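PDB 5CWW: nucleoporin NUP82 from Chaetomium thermophilum, which probably serves as a structural component of the nuclear pore complex and docks transport factors, and is seen here as its N-terminal beta-propeller domain. Local coordinates for residues Lys222-Ala227 and Gln449-Arg454; Val307-Ala312 and Pro321-Val326; Arg118-Ser123 and Leu129-Ser134; Gly435-Cys440 and Phe502-Pro507; Ala10-Pro15 and Gly67-Leu72. One frame throughout, in Å; residues are numbered along the deposited sequence.

How the contacts relate
The five contacts sample the propeller domain from its blades to its insertions and ends. Contact 3 pairs two strands within one blade, and contact 4 joins strands of two different blade sheets; their centres lie about 21 Å apart. Contacts 1 and 2 sit on one side, centres about 19 Å apart, and touch: Q449 CG meets V326 CG1 at 4.0 Å and P452 CB meets L325 CD2 at 4.2 Å. Along the chain, contact 2 is nested within the loop that contact 1 closes, while contacts 1 and 4 alternate. Contact 5 lies across the chain's centre from contact 1, about 53 Å between centres, and its nearest atoms are about 10 Å from contact 3.

Contact 1 (Lys222-Ala227 and Gln449-Arg454); sequences KKLADA and QWLPPR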
# COMPACT_ATOMS: atom_id res chain seq x y z
N LYS B 222 -9.56 -8.49 2.01
CA LYS B 222 -9.73 -9.71 2.79
C LYS B 222 -10.82 -10.60 2.20
O LYS B 222 -10.73 -11.82 2.27
CB LYS B 222 -10.04 -9.36 4.25
CG LYS B 222 -8.98 -8.50 4.91
CD LYS B 222 -9.24 -8.31 6.40
CE LYS B 222 -10.61 -7.68 6.67
NZ LYS B 222 -10.77 -6.39 5.94
N LYS B 223 -11.85 -9.98 1.62
CA LYS B 223 -12.88 -10.72 0.91
C LYS B 223 -12.33 -11.20 -0.43
O LYS B 223 -12.49 -12.36 -0.80
CB LYS B 223 -14.13 -9.86 0.68
CG LYS B 223 -14.78 -9.31 1.94
CD LYS B 223 -16.12 -8.66 1.62
CE LYS B 223 -16.79 -8.06 2.85
NZ LYS B 223 -16.23 -6.72 3.21
N LEU B 224 -11.67 -10.29 -1.14
CA LEU B 224 -11.13 -10.58 -2.46
C LEU B 224 -10.10 -11.71 -2.45
O LEU B 224 -10.07 -12.53 -3.38
CB LEU B 224 -10.49 -9.31 -3.03
CG LEU B 224 -9.85 -9.40 -4.42
CD1 LEU B 224 -10.87 -9.79 -5.46
CD2 LEU B 224 -9.19 -8.08 -4.76
N ALA B 225 -9.29 -11.77 -1.41
CA ALA B 225 -8.21 -12.76 -1.33
C ALA B 225 -8.76 -14.18 -1.35
O ALA B 225 -8.12 -15.09 -1.88
CB ALA B 225 -7.38 -12.54 -0.07
N ASP B 226 -9.95 -14.37 -0.79
CA ASP B 226 -10.52 -15.70 -0.61
C ASP B 226 -11.65 -15.98 -1.59
O ASP B 226 -12.28 -17.03 -1.53
CB ASP B 226 -11.02 -15.86 0.83
CG ASP B 226 -9.92 -15.62 1.85
OD1 ASP B 226 -8.80 -16.13 1.65
OD2 ASP B 226 -10.18 -14.91 2.84
N ALA B 227 -11.90 -15.04 -2.49
CA ALA B 227 -12.99 -15.14 -3.45
C ALA B 227 -12.63 -16.08 -4.60
O ALA B 227 -11.45 -16.30 -4.88
CB ALA B 227 -13.34 -13.77 -3.99
N GLN B 449 -5.04 -9.05 -14.25
CA GLN B 449 -5.67 -10.33 -13.97
C GLN B 449 -6.95 -10.16 -13.16
O GLN B 449 -7.04 -9.30 -12.28
CB GLN B 449 -4.71 -11.26 -13.23
CG GLN B 449 -3.54 -11.74 -14.08
CD GLN B 449 -2.80 -12.91 -13.47
OE1 GLN B 449 -3.39 -13.75 -12.78
NE2 GLN B 449 -1.50 -12.98 -13.72
N TRP B 450 -7.94 -10.98 -13.49
CA TRP B 450 -9.20 -11.04 -12.76
C TRP B 450 -9.48 -12.47 -12.35
O TRP B 450 -8.95 -13.41 -12.95
CB TRP B 450 -10.36 -10.52 -13.62
CG TRP B 450 -10.26 -9.08 -14.01
CD1 TRP B 450 -10.90 -8.03 -13.42
CD2 TRP B 450 -9.49 -8.53 -15.09
NE1 TRP B 450 -10.57 -6.86 -14.06
CE2 TRP B 450 -9.71 -7.14 -15.09
CE3 TRP B 450 -8.64 -9.08 -16.05
CZ2 TRP B 450 -9.10 -6.29 -16.01
CZ3 TRP B 450 -8.03 -8.23 -16.96
CH2 TRP B 450 -8.27 -6.85 -16.94
N LEU B 451 -10.32 -12.65 -11.34
CA LEU B 451 -10.79 -13.99 -10.99
C LEU B 451 -11.65 -14.53 -12.14
O LEU B 451 -12.13 -13.75 -12.96
CB LEU B 451 -11.60 -13.96 -9.70
CG LEU B 451 -10.79 -13.69 -8.43
CD1 LEU B 451 -11.72 -13.33 -7.28
CD2 LEU B 451 -9.95 -14.91 -8.07
N PRO B 452 -11.82 -15.85 -12.21
CA PRO B 452 -12.62 -16.45 -13.29
C PRO B 452 -14.09 -16.03 -13.26
O PRO B 452 -14.58 -15.65 -12.20
CB PRO B 452 -12.49 -17.95 -13.04
CG PRO B 452 -11.30 -18.12 -12.18
CD PRO B 452 -11.19 -16.88 -11.36
N PRO B 453 -14.77 -16.11 -14.41
CA PRO B 453 -16.23 -15.96 -14.41
C PRO B 453 -16.90 -17.23 -13.91
O PRO B 453 -16.27 -18.29 -13.93
CB PRO B 453 -16.56 -15.69 -15.88
CG PRO B 453 -15.48 -16.41 -16.62
CD PRO B 453 -14.24 -16.30 -15.77
N ARG B 454 -18.15 -17.14 -13.48
CA ARG B 454 -18.88 -18.31 -12.99
C ARG B 454 -19.15 -19.30 -14.12
O ARG B 454 -19.48 -20.46 -13.88
CB ARG B 454 -20.19 -17.89 -12.33
CG ARG B 454 -19.99 -17.06 -11.07
CD ARG B 454 -21.31 -16.64 -10.46
NE ARG B 454 -21.11 -15.79 -9.29
CZ ARG B 454 -20.88 -16.24 -8.06
NH1 ARG B 454 -20.80 -17.54 -7.82
NH2 ARG B 454 -20.72 -15.38 -7.06
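L451 alone brings the 449-454 loop onto A227 and L224, and its 64 Å² make up more than half of the 112 Å² buried between the segments. Its CB is directed at 222-227, although the CA atoms of A227 and L451 remain 7.9 Å apart. CG lies beside the backbone N, opposite the carbonyl carbon (chi1 -70°), and both CB and CG stand farther back from 222-227 than the methyls, which do the touching. CD1 continues the chain outward (chi2 165°) to A227 CB at 3.7 Å, with A227 O at 3.8 Å and L224 CD1 at 4.1 Å. CD2 meets A227 O, also at 3.8 Å. L224 approaches from the helix side, its branch crossing that of L451 at a slant. Helix 221-225 follows strand 217-220, the outermost strand of one antiparallel propeller blade, whereas 449-454 belongs to the long connection between strands 437-441 and 469-476 of another blade sheet; the contact joins this connection to the helix beside the blade of strand 217-220. A backbone bond from A227 N to L224 O (3.2 Å) fixes the two receiving residues relative to each other. Beyond them, L224 leans on L369 of strand 369-370, and L451 O accepts from Q329 NE2 of helix 321-338. At R454 the loop is held again, by a salt bridge to D231.

Contact 2 (Val307-Ala312 and Pro321-Val326); sequences VAKVAA and PEERLV
K309 reaches across to V326 and E323 by way of a nearly straight side chain. Its first three torsions are all extended (chi1 -164°), which sends the aliphatic part out toward the 321-326 helix, and the one bend comes at the end, where chi4 of -56° turns NZ aside. CE thereby lies against V326 CG1 at 3.9 Å, the two side chains crossing at a slant, while NZ passes 4.0 Å from V326 CB. V326 has CG1 opposite its backbone N (chi1 -179°), and this is the methyl that meets the lysine. NZ also comes to 3.6 Å from E323 O, a distance too long to count as a hydrogen bond here. The extended E323 side chain brings CG to 4.3 Å from NZ, but its carboxylate runs on past: K309 NZ and E323 OE1 are 5.1 Å apart, so any attraction between the charges would act without a salt bridge. K309 also touches Q330 and E447, and V310 packs on A327, the residue after V326. Helices 298-315 and 321-338, joined by a short loop that turns the chain back, form a helical hairpin, an insertion between strands 281-284 and 369-370 of one propeller blade.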
# COMPACT_ATOMS: atom_id res chain seq x y z
N VAL B 307 -2.29 -8.27 -27.54
CA VAL B 307 -2.37 -9.02 -28.79
C VAL B 307 -1.30 -10.11 -28.83
O VAL B 307 -1.57 -11.24 -29.23
CB VAL B 307 -2.20 -8.10 -30.02
CG1 VAL B 307 -2.00 -8.91 -31.31
CG2 VAL B 307 -3.41 -7.19 -30.17
N ALA B 308 -0.09 -9.76 -28.41
CA ALA B 308 1.02 -10.70 -28.42
C ALA B 308 0.77 -11.87 -27.46
O ALA B 308 1.13 -13.01 -27.76
CB ALA B 308 2.32 -10.00 -28.05
N LYS B 309 0.14 -11.58 -26.33
CA LYS B 309 -0.12 -12.60 -25.33
C LYS B 309 -1.21 -13.56 -25.79
O LYS B 309 -1.16 -14.76 -25.51
CB LYS B 309 -0.51 -11.97 -23.99
CG LYS B 309 -0.42 -12.93 -22.82
CD LYS B 309 -1.08 -12.38 -21.57
CE LYS B 309 -0.82 -13.29 -20.38
NZ LYS B 309 -1.26 -14.69 -20.63
N VAL B 310 -2.20 -13.03 -26.50
CA VAL B 310 -3.25 -13.86 -27.09
C VAL B 310 -2.65 -14.79 -28.14
O VAL B 310 -3.01 -15.96 -28.22
CB VAL B 310 -4.35 -13.00 -27.74
CG1 VAL B 310 -5.34 -13.86 -28.53
CG2 VAL B 310 -5.09 -12.19 -26.68
N ALA B 311 -1.73 -14.25 -28.94
CA ALA B 311 -1.09 -15.03 -29.99
C ALA B 311 -0.31 -16.19 -29.40
O ALA B 311 -0.44 -17.33 -29.84
CB ALA B 311 -0.18 -14.14 -30.83
N ALA B 312 0.50 -15.89 -28.39
CA ALA B 312 1.33 -16.90 -27.74
C ALA B 312 0.48 -17.98 -27.09
O ALA B 312 0.81 -19.17 -27.14
CB ALA B 312 2.24 -16.26 -26.71
N PRO B 321 -5.76 -23.93 -20.10
CA PRO B 321 -6.98 -23.12 -20.18
C PRO B 321 -6.94 -21.93 -19.22
O PRO B 321 -7.67 -20.96 -19.42
CB PRO B 321 -8.09 -24.10 -19.80
CG PRO B 321 -7.41 -25.17 -19.02
CD PRO B 321 -6.04 -25.29 -19.60
N GLU B 322 -6.09 -22.01 -18.20
CA GLU B 322 -5.93 -20.93 -17.25
C GLU B 322 -5.08 -19.82 -17.85
O GLU B 322 -5.26 -18.64 -17.54
CB GLU B 322 -5.29 -21.44 -15.95
CG GLU B 322 -5.90 -22.73 -15.42
CD GLU B 322 -7.37 -22.60 -15.06
OE1 GLU B 322 -7.85 -21.45 -14.91
OE2 GLU B 322 -8.04 -23.64 -14.92
N GLU B 323 -4.14 -20.20 -18.70
CA GLU B 323 -3.26 -19.24 -19.36
C GLU B 323 -4.00 -18.51 -20.48
O GLU B 323 -3.73 -17.34 -20.75
CB GLU B 323 -2.01 -19.94 -19.90
CG GLU B 323 -0.95 -19.01 -20.46
CD GLU B 323 0.26 -19.75 -20.99
OE1 GLU B 323 1.27 -19.09 -21.31
OE2 GLU B 323 0.21 -21.00 -21.07
N ARG B 324 -4.92 -19.22 -21.12
CA ARG B 324 -5.71 -18.64 -22.21
C ARG B 324 -6.75 -17.67 -21.67
O ARG B 324 -7.13 -16.71 -22.34
CB ARG B 324 -6.39 -19.74 -23.02
CG ARG B 324 -5.43 -20.63 -23.80
CD ARG B 324 -6.15 -21.61 -24.72
NE ARG B 324 -6.95 -22.59 -23.98
CZ ARG B 324 -8.27 -22.51 -23.78
NH1 ARG B 324 -8.97 -21.49 -24.26
NH2 ARG B 324 -8.89 -23.46 -23.10
N LEU B 325 -7.21 -17.91 -20.44
CA LEU B 325 -8.24 -17.07 -19.83
C LEU B 325 -7.69 -15.69 -19.50
O LEU B 325 -8.40 -14.69 -19.62
CB LEU B 325 -8.78 -17.74 -18.56
CG LEU B 325 -9.83 -16.95 -17.78
CD1 LEU B 325 -11.04 -16.62 -18.64
CD2 LEU B 325 -10.26 -17.73 -16.54
N VAL B 326 -6.44 -15.63 -19.07
CA VAL B 326 -5.81 -14.35 -18.75
C VAL B 326 -5.71 -13.51 -20.02
O VAL B 326 -5.99 -12.31 -20.00
CB VAL B 326 -4.41 -14.53 -18.13
CG1 VAL B 326 -3.79 -13.18 -17.80
CG2 VAL B 326 -4.50 -15.39 -16.88

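Contact 3 (Arg118-Ser123 and Leu129-Ser134); sequences RQLVMS and LAVLTS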
# COMPACT_ATOMS: atom_id res chain seq x y z
N ARG B 118 0.17 13.26 10.56
CA ARG B 118 1.13 12.18 10.39
C ARG B 118 1.75 12.21 8.99
O ARG B 118 2.94 11.93 8.83
CB ARG B 118 0.47 10.83 10.63
CG ARG B 118 0.03 10.60 12.07
CD ARG B 118 1.21 10.30 12.97
NE ARG B 118 0.80 10.08 14.35
CZ ARG B 118 0.33 8.92 14.83
NH1 ARG B 118 0.20 7.87 14.03
NH2 ARG B 118 -0.02 8.82 16.10
N GLN B 119 0.93 12.54 8.00
CA GLN B 119 1.38 12.52 6.61
C GLN B 119 0.81 13.67 5.78
O GLN B 119 -0.35 14.05 5.93
CB GLN B 119 0.98 11.20 5.94
CG GLN B 119 1.40 9.95 6.70
CD GLN B 119 1.25 8.69 5.85
OE1 GLN B 119 1.73 8.63 4.72
NE2 GLN B 119 0.57 7.69 6.40
N LEU B 120 1.66 14.22 4.92
CA LEU B 120 1.25 15.17 3.89
C LEU B 120 1.60 14.58 2.53
O LEU B 120 2.76 14.22 2.29
CB LEU B 120 1.94 16.52 4.07
CG LEU B 120 1.76 17.21 5.43
CD1 LEU B 120 2.61 18.47 5.48
CD2 LEU B 120 0.30 17.53 5.68
N VAL B 121 0.62 14.49 1.63
CA VAL B 121 0.86 13.94 0.30
C VAL B 121 0.41 14.91 -0.78
O VAL B 121 -0.79 15.13 -0.97
CB VAL B 121 0.14 12.59 0.10
CG1 VAL B 121 0.61 11.94 -1.19
CG2 VAL B 121 0.39 11.67 1.29
N MET B 122 1.38 15.47 -1.49
CA MET B 122 1.12 16.41 -2.57
C MET B 122 0.51 15.68 -3.76
O MET B 122 0.91 14.56 -4.08
CB MET B 122 2.42 17.10 -3.00
CG MET B 122 2.24 18.25 -3.97
SD MET B 122 1.32 19.64 -3.28
CE MET B 122 2.40 20.16 -1.96
N SER B 123 -0.45 16.32 -4.42
CA SER B 123 -1.08 15.74 -5.60
C SER B 123 -0.18 15.97 -6.82
O SER B 123 0.74 16.79 -6.76
CB SER B 123 -2.46 16.35 -5.83
OG SER B 123 -2.37 17.71 -6.23
N LEU B 129 -3.60 18.94 -1.53
CA LEU B 129 -2.73 18.34 -0.52
C LEU B 129 -3.52 17.45 0.43
O LEU B 129 -4.42 17.92 1.13
CB LEU B 129 -1.99 19.43 0.27
CG LEU B 129 -1.01 18.95 1.34
CD1 LEU B 129 0.20 18.27 0.70
CD2 LEU B 129 -0.58 20.10 2.23
N ALA B 130 -3.19 16.17 0.44
CA ALA B 130 -3.82 15.22 1.35
C ALA B 130 -3.18 15.33 2.74
O ALA B 130 -1.96 15.30 2.86
CB ALA B 130 -3.70 13.80 0.82
N VAL B 131 -4.02 15.46 3.76
CA VAL B 131 -3.57 15.67 5.13
C VAL B 131 -4.08 14.56 6.04
O VAL B 131 -5.29 14.47 6.30
CB VAL B 131 -4.03 17.03 5.68
CG1 VAL B 131 -3.49 17.27 7.09
CG2 VAL B 131 -3.59 18.15 4.75
N LEU B 132 -3.17 13.73 6.53
CA LEU B 132 -3.53 12.54 7.29
C LEU B 132 -3.14 12.62 8.76
O LEU B 132 -2.02 13.00 9.10
CB LEU B 132 -2.86 11.30 6.69
CG LEU B 132 -3.49 10.68 5.44
CD1 LEU B 132 -3.40 11.61 4.24
CD2 LEU B 132 -2.83 9.34 5.14
N THR B 133 -4.10 12.28 9.62
CA THR B 133 -3.81 11.94 11.00
C THR B 133 -3.67 10.43 11.03
O THR B 133 -3.50 9.80 9.98
CB THR B 133 -4.91 12.42 11.96
OG1 THR B 133 -6.15 11.78 11.64
CG2 THR B 133 -5.08 13.93 11.88
N SER B 134 -3.76 9.83 12.21
CA SER B 134 -3.72 8.37 12.30
C SER B 134 -4.94 7.73 11.63
O SER B 134 -4.83 6.66 11.04
CB SER B 134 -3.63 7.94 13.76
OG SER B 134 -4.68 8.50 14.53
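L129 and M122 meet through their torsions: the leucine places CG opposite its own N (chi1 -179°), while M122 bends at chi2 and chi3 so that CE curls back to L129 CD1 at 3.9 Å. The two side chains cross at about a right angle. On the same face L120 and V131 run side by side, with L120 CD2 to V131 CG2 at 4.0 Å. The opposite face carries V121-A130 and Q119-L132, the hydrogen-bonded pairs of an antiparallel hairpin; V121 N to A130 O measures 3.0 Å. At the far end L132 O takes two donors, R118 N at 2.6 Å in the carbonyl plane and Q119 N at 3.2 Å tilted from it, which makes a classic beta bulge. R118 then bends at chi2 (-75°), laying one face of its guanidinium over S134 CB, with NH1 at 3.8 Å. Strand 119-122 is outermost of its four-stranded blade, though R118 and L120 bond R47 through the backbone; 128-132 is its neighbour. The L120 face packs on A50 and A59 of strands 49-52 and 55-60; on the other, L132 meets V175 and A178 of strand 175-180, Q119 NE2 bonds V176 O, and W180 NE1 donates to V121 O.

Contact 4 (Gly435-Cys440 and Phe502-Pro507); sequences GQVKIC and FYVTHP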
# COMPACT_ATOMS: atom_id res chain seq x y z
N GLY B 435 15.22 -1.79 9.27
CA GLY B 435 15.88 -0.90 8.34
C GLY B 435 16.50 -1.66 7.18
O GLY B 435 17.13 -1.08 6.31
N GLN B 436 16.32 -2.98 7.19
CA GLN B 436 16.77 -3.82 6.08
C GLN B 436 16.04 -3.42 4.81
O GLN B 436 14.82 -3.22 4.81
CB GLN B 436 16.53 -5.30 6.39
CG GLN B 436 16.90 -6.25 5.25
CD GLN B 436 16.22 -7.61 5.37
OE1 GLN B 436 15.07 -7.78 4.95
NE2 GLN B 436 16.93 -8.57 5.96
N VAL B 437 16.79 -3.32 3.72
CA VAL B 437 16.23 -3.03 2.40
C VAL B 437 16.40 -4.24 1.50
O VAL B 437 17.47 -4.85 1.46
CB VAL B 437 16.89 -1.80 1.75
CG1 VAL B 437 16.30 -1.55 0.36
CG2 VAL B 437 16.71 -0.58 2.63
N LYS B 438 15.35 -4.57 0.76
CA LYS B 438 15.38 -5.69 -0.17
C LYS B 438 14.98 -5.21 -1.56
O LYS B 438 13.92 -4.61 -1.73
CB LYS B 438 14.45 -6.80 0.32
CG LYS B 438 14.65 -8.13 -0.40
CD LYS B 438 13.80 -9.23 0.22
CE LYS B 438 14.31 -9.64 1.59
NZ LYS B 438 13.38 -10.57 2.28
N ILE B 439 15.86 -5.46 -2.53
CA ILE B 439 15.62 -5.06 -3.91
C ILE B 439 15.21 -6.28 -4.72
O ILE B 439 16.01 -7.20 -4.92
CB ILE B 439 16.87 -4.40 -4.54
CG1 ILE B 439 17.40 -3.28 -3.64
CG2 ILE B 439 16.55 -3.89 -5.94
CD1 ILE B 439 16.39 -2.18 -3.36
N CYS B 440 13.97 -6.28 -5.19
CA CYS B 440 13.42 -7.40 -5.94
C CYS B 440 13.12 -6.99 -7.38
O CYS B 440 12.72 -5.86 -7.64
CB CYS B 440 12.16 -7.93 -5.27
SG CYS B 440 12.39 -8.33 -3.53
N PHE B 502 16.79 6.75 -4.28
CA PHE B 502 15.78 7.01 -3.27
C PHE B 502 16.41 7.05 -1.88
O PHE B 502 17.59 6.72 -1.72
CB PHE B 502 14.67 5.94 -3.32
CG PHE B 502 15.18 4.53 -3.30
CD1 PHE B 502 15.57 3.91 -4.48
CD2 PHE B 502 15.25 3.82 -2.11
CE1 PHE B 502 16.04 2.60 -4.46
CE2 PHE B 502 15.72 2.52 -2.10
CZ PHE B 502 16.11 1.91 -3.27
N TYR B 503 15.63 7.46 -0.89
CA TYR B 503 16.13 7.64 0.47
C TYR B 503 15.41 6.77 1.48
O TYR B 503 14.26 6.37 1.28
CB TYR B 503 16.01 9.11 0.87
CG TYR B 503 16.70 10.03 -0.09
CD1 TYR B 503 18.05 10.30 0.03
CD2 TYR B 503 16.00 10.63 -1.13
CE1 TYR B 503 18.69 11.14 -0.85
CE2 TYR B 503 16.63 11.48 -2.02
CZ TYR B 503 17.98 11.72 -1.88
OH TYR B 503 18.63 12.56 -2.75
N VAL B 504 16.11 6.47 2.57
CA VAL B 504 15.52 5.79 3.72
C VAL B 504 15.69 6.68 4.95
O VAL B 504 16.82 7.01 5.33
CB VAL B 504 16.18 4.41 3.97
CG1 VAL B 504 15.69 3.79 5.28
CG2 VAL B 504 15.90 3.48 2.80
N THR B 505 14.57 7.08 5.54
CA THR B 505 14.58 7.92 6.73
C THR B 505 14.16 7.12 7.95
O THR B 505 13.21 6.34 7.91
CB THR B 505 13.64 9.14 6.58
OG1 THR B 505 14.02 9.89 5.42
CG2 THR B 505 13.71 10.03 7.81
N HIS B 506 14.87 7.33 9.05
CA HIS B 506 14.66 6.60 10.29
C HIS B 506 15.15 7.50 11.42
O HIS B 506 16.02 8.34 11.19
CB HIS B 506 15.41 5.26 10.26
CG HIS B 506 15.13 4.37 11.43
ND1 HIS B 506 15.88 4.40 12.58
CD2 HIS B 506 14.20 3.40 11.61
CE1 HIS B 506 15.41 3.50 13.43
NE2 HIS B 506 14.39 2.88 12.87
N PRO B 507 14.60 7.35 12.64
CA PRO B 507 15.09 8.20 13.73
C PRO B 507 16.60 8.13 13.94
O PRO B 507 17.19 9.06 14.49
CB PRO B 507 14.34 7.66 14.95
CG PRO B 507 13.06 7.14 14.39
CD PRO B 507 13.40 6.59 13.03
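V437 and V504 meet methyl to methyl, CG2 of each at 4.1 Å from the other, and the two short branches run antiparallel, passing alongside each other. Their rotamers match, with CG2 beside the backbone N in both. Two residues along each strand, I439 CD1 comes up to the edge of the F502 ring, near its plane, and touches CZ at 4.1 Å. The ring gets there because F502 CG sits between its own N and carbonyl carbon (chi1 51°), while the I439 side chain leaves its strand at an angle to F502 and its CD1 end comes nearer. All four touching side chains are buried and meet through carbon atoms; 147 Å² is covered in all. In the next shell, Y393 and F492 meet the F502 ring with planes at about 45° and 80°, and C429 and I513 also touch it. I513 lies on V504 too, and V437 packs on L431 and F476. Backbone bonds to F476 and to F473 and Q474 hold V437 and I439 in their own sheet. Strand 437-441 belongs to one sheet and 501-506 to another, and between these two segments only side chains meet: apolar packing between successive blades, as is characteristic of a beta-propeller.

Contact 5 (Ala10-Pro15 and Gly67-Leu72); sequences AWLNEP and GDLAQL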
# COMPACT_ATOMS: atom_id res chain seq x y z
N ALA B 10 22.47 28.82 7.31
CA ALA B 10 22.14 29.86 8.28
C ALA B 10 20.74 30.42 8.08
O ALA B 10 20.10 30.85 9.05
CB ALA B 10 23.16 30.98 8.19
N TRP B 11 20.25 30.41 6.85
CA TRP B 11 18.95 31.00 6.54
C TRP B 11 17.79 30.05 6.86
O TRP B 11 16.64 30.33 6.54
CB TRP B 11 18.88 31.44 5.07
CG TRP B 11 19.24 30.38 4.07
CD1 TRP B 11 20.48 30.07 3.61
CD2 TRP B 11 18.33 29.50 3.40
NE1 TRP B 11 20.41 29.05 2.69
CE2 TRP B 11 19.10 28.68 2.55
CE3 TRP B 11 16.95 29.32 3.43
CZ2 TRP B 11 18.53 27.70 1.74
CZ3 TRP B 11 16.38 28.34 2.63
CH2 TRP B 11 17.17 27.54 1.80
N LEU B 12 18.11 28.93 7.51
CA LEU B 12 17.10 28.01 8.02
C LEU B 12 17.28 27.78 9.52
O LEU B 12 16.51 27.04 10.13
CB LEU B 12 17.15 26.67 7.28
CG LEU B 12 16.63 26.65 5.83
CD1 LEU B 12 16.81 25.26 5.23
CD2 LEU B 12 15.17 27.06 5.76
N ASN B 13 18.28 28.43 10.10
CA ASN B 13 18.52 28.36 11.54
C ASN B 13 18.18 29.67 12.22
O ASN B 13 18.30 30.74 11.63
CB ASN B 13 19.98 27.99 11.82
CG ASN B 13 20.37 26.64 11.25
OD1 ASN B 13 21.41 26.50 10.62
ND2 ASN B 13 19.53 25.64 11.48
N GLU B 14 17.76 29.58 13.48
CA GLU B 14 17.41 30.75 14.28
C GLU B 14 18.58 31.73 14.32
O GLU B 14 19.74 31.31 14.36
CB GLU B 14 17.02 30.30 15.70
CG GLU B 14 16.18 31.31 16.47
CD GLU B 14 15.66 30.74 17.78
OE1 GLU B 14 15.19 31.54 18.62
OE2 GLU B 14 15.72 29.51 17.97
N PRO B 15 18.30 33.05 14.31
CA PRO B 15 17.00 33.73 14.29
C PRO B 15 16.48 34.04 12.88
O PRO B 15 15.72 34.99 12.72
CB PRO B 15 17.29 35.02 15.06
CG PRO B 15 18.70 35.34 14.68
CD PRO B 15 19.40 34.01 14.49
N GLY B 67 5.92 27.83 3.44
CA GLY B 67 6.99 28.76 3.12
C GLY B 67 7.72 28.46 1.82
O GLY B 67 7.83 27.31 1.40
N ASP B 68 8.22 29.53 1.19
CA ASP B 68 9.03 29.42 -0.02
C ASP B 68 10.51 29.54 0.35
O ASP B 68 10.94 30.56 0.89
CB ASP B 68 8.64 30.50 -1.03
CG ASP B 68 9.26 30.28 -2.40
OD1 ASP B 68 10.46 29.95 -2.48
OD2 ASP B 68 8.53 30.43 -3.41
N LEU B 69 11.28 28.50 0.06
CA LEU B 69 12.69 28.46 0.43
C LEU B 69 13.51 29.52 -0.30
O LEU B 69 14.52 30.00 0.22
CB LEU B 69 13.28 27.08 0.14
CG LEU B 69 12.66 25.91 0.91
CD1 LEU B 69 13.33 24.60 0.51
CD2 LEU B 69 12.76 26.11 2.42
N ALA B 70 13.08 29.89 -1.50
CA ALA B 70 13.77 30.90 -2.29
C ALA B 70 13.71 32.26 -1.60
O ALA B 70 14.73 32.92 -1.40
CB ALA B 70 13.19 30.99 -3.69
N GLN B 71 12.50 32.67 -1.23
CA GLN B 71 12.29 33.97 -0.60
C GLN B 71 12.92 34.01 0.79
O GLN B 71 13.53 35.01 1.16
CB GLN B 71 10.79 34.28 -0.51
CG GLN B 71 10.06 34.22 -1.85
CD GLN B 71 8.58 34.50 -1.73
OE1 GLN B 71 8.12 35.13 -0.77
NE2 GLN B 71 7.80 34.03 -2.70
N LEU B 72 12.78 32.93 1.55
CA LEU B 72 13.35 32.86 2.89
C LEU B 72 14.88 32.93 2.84
O LEU B 72 15.51 33.45 3.75
CB LEU B 72 12.91 31.58 3.59
CG LEU B 72 11.42 31.51 3.95
CD1 LEU B 72 11.02 30.08 4.28
CD2 LEU B 72 11.10 32.43 5.12
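Apolar packing carries W11 and L12 onto L69. W11 CZ3 lies 4.2 Å from L69 CB, the two side chains crossing at about a right angle, and L12 CD2 meets L69 CD2, likewise at 4.2 Å. The indole is swung forward by chi1 of 53°, with CG between the backbone N and carbonyl carbon, and L12 CG lies over one face, 3.5 Å above the plane and offset toward the rim. Contacts with backbone oxygens come next: CZ3 is 3.5 Å from L69 O, approached obliquely, and W11 CB is 4.1 Å from L72 O. Replacing W11 by an alanine would remove the ring, and is likely to open a gap beside L69 CB and L69 O and take away the flat surface on which L12 CG lies. Helix 69-77 follows strand 63-68 of a four-stranded propeller blade, and 10-12, a short 3-10 segment, packs on its first turns, W11 also touching K73 and W76; L12 rests on A587 of strand 585-589. The hydrogen bonds lie within each segment or run to outside residues. D68 is the N-cap, its OD1 accepting from A70 N at 2.8 Å nearly along the C-O axis and also bonding T54 OG1.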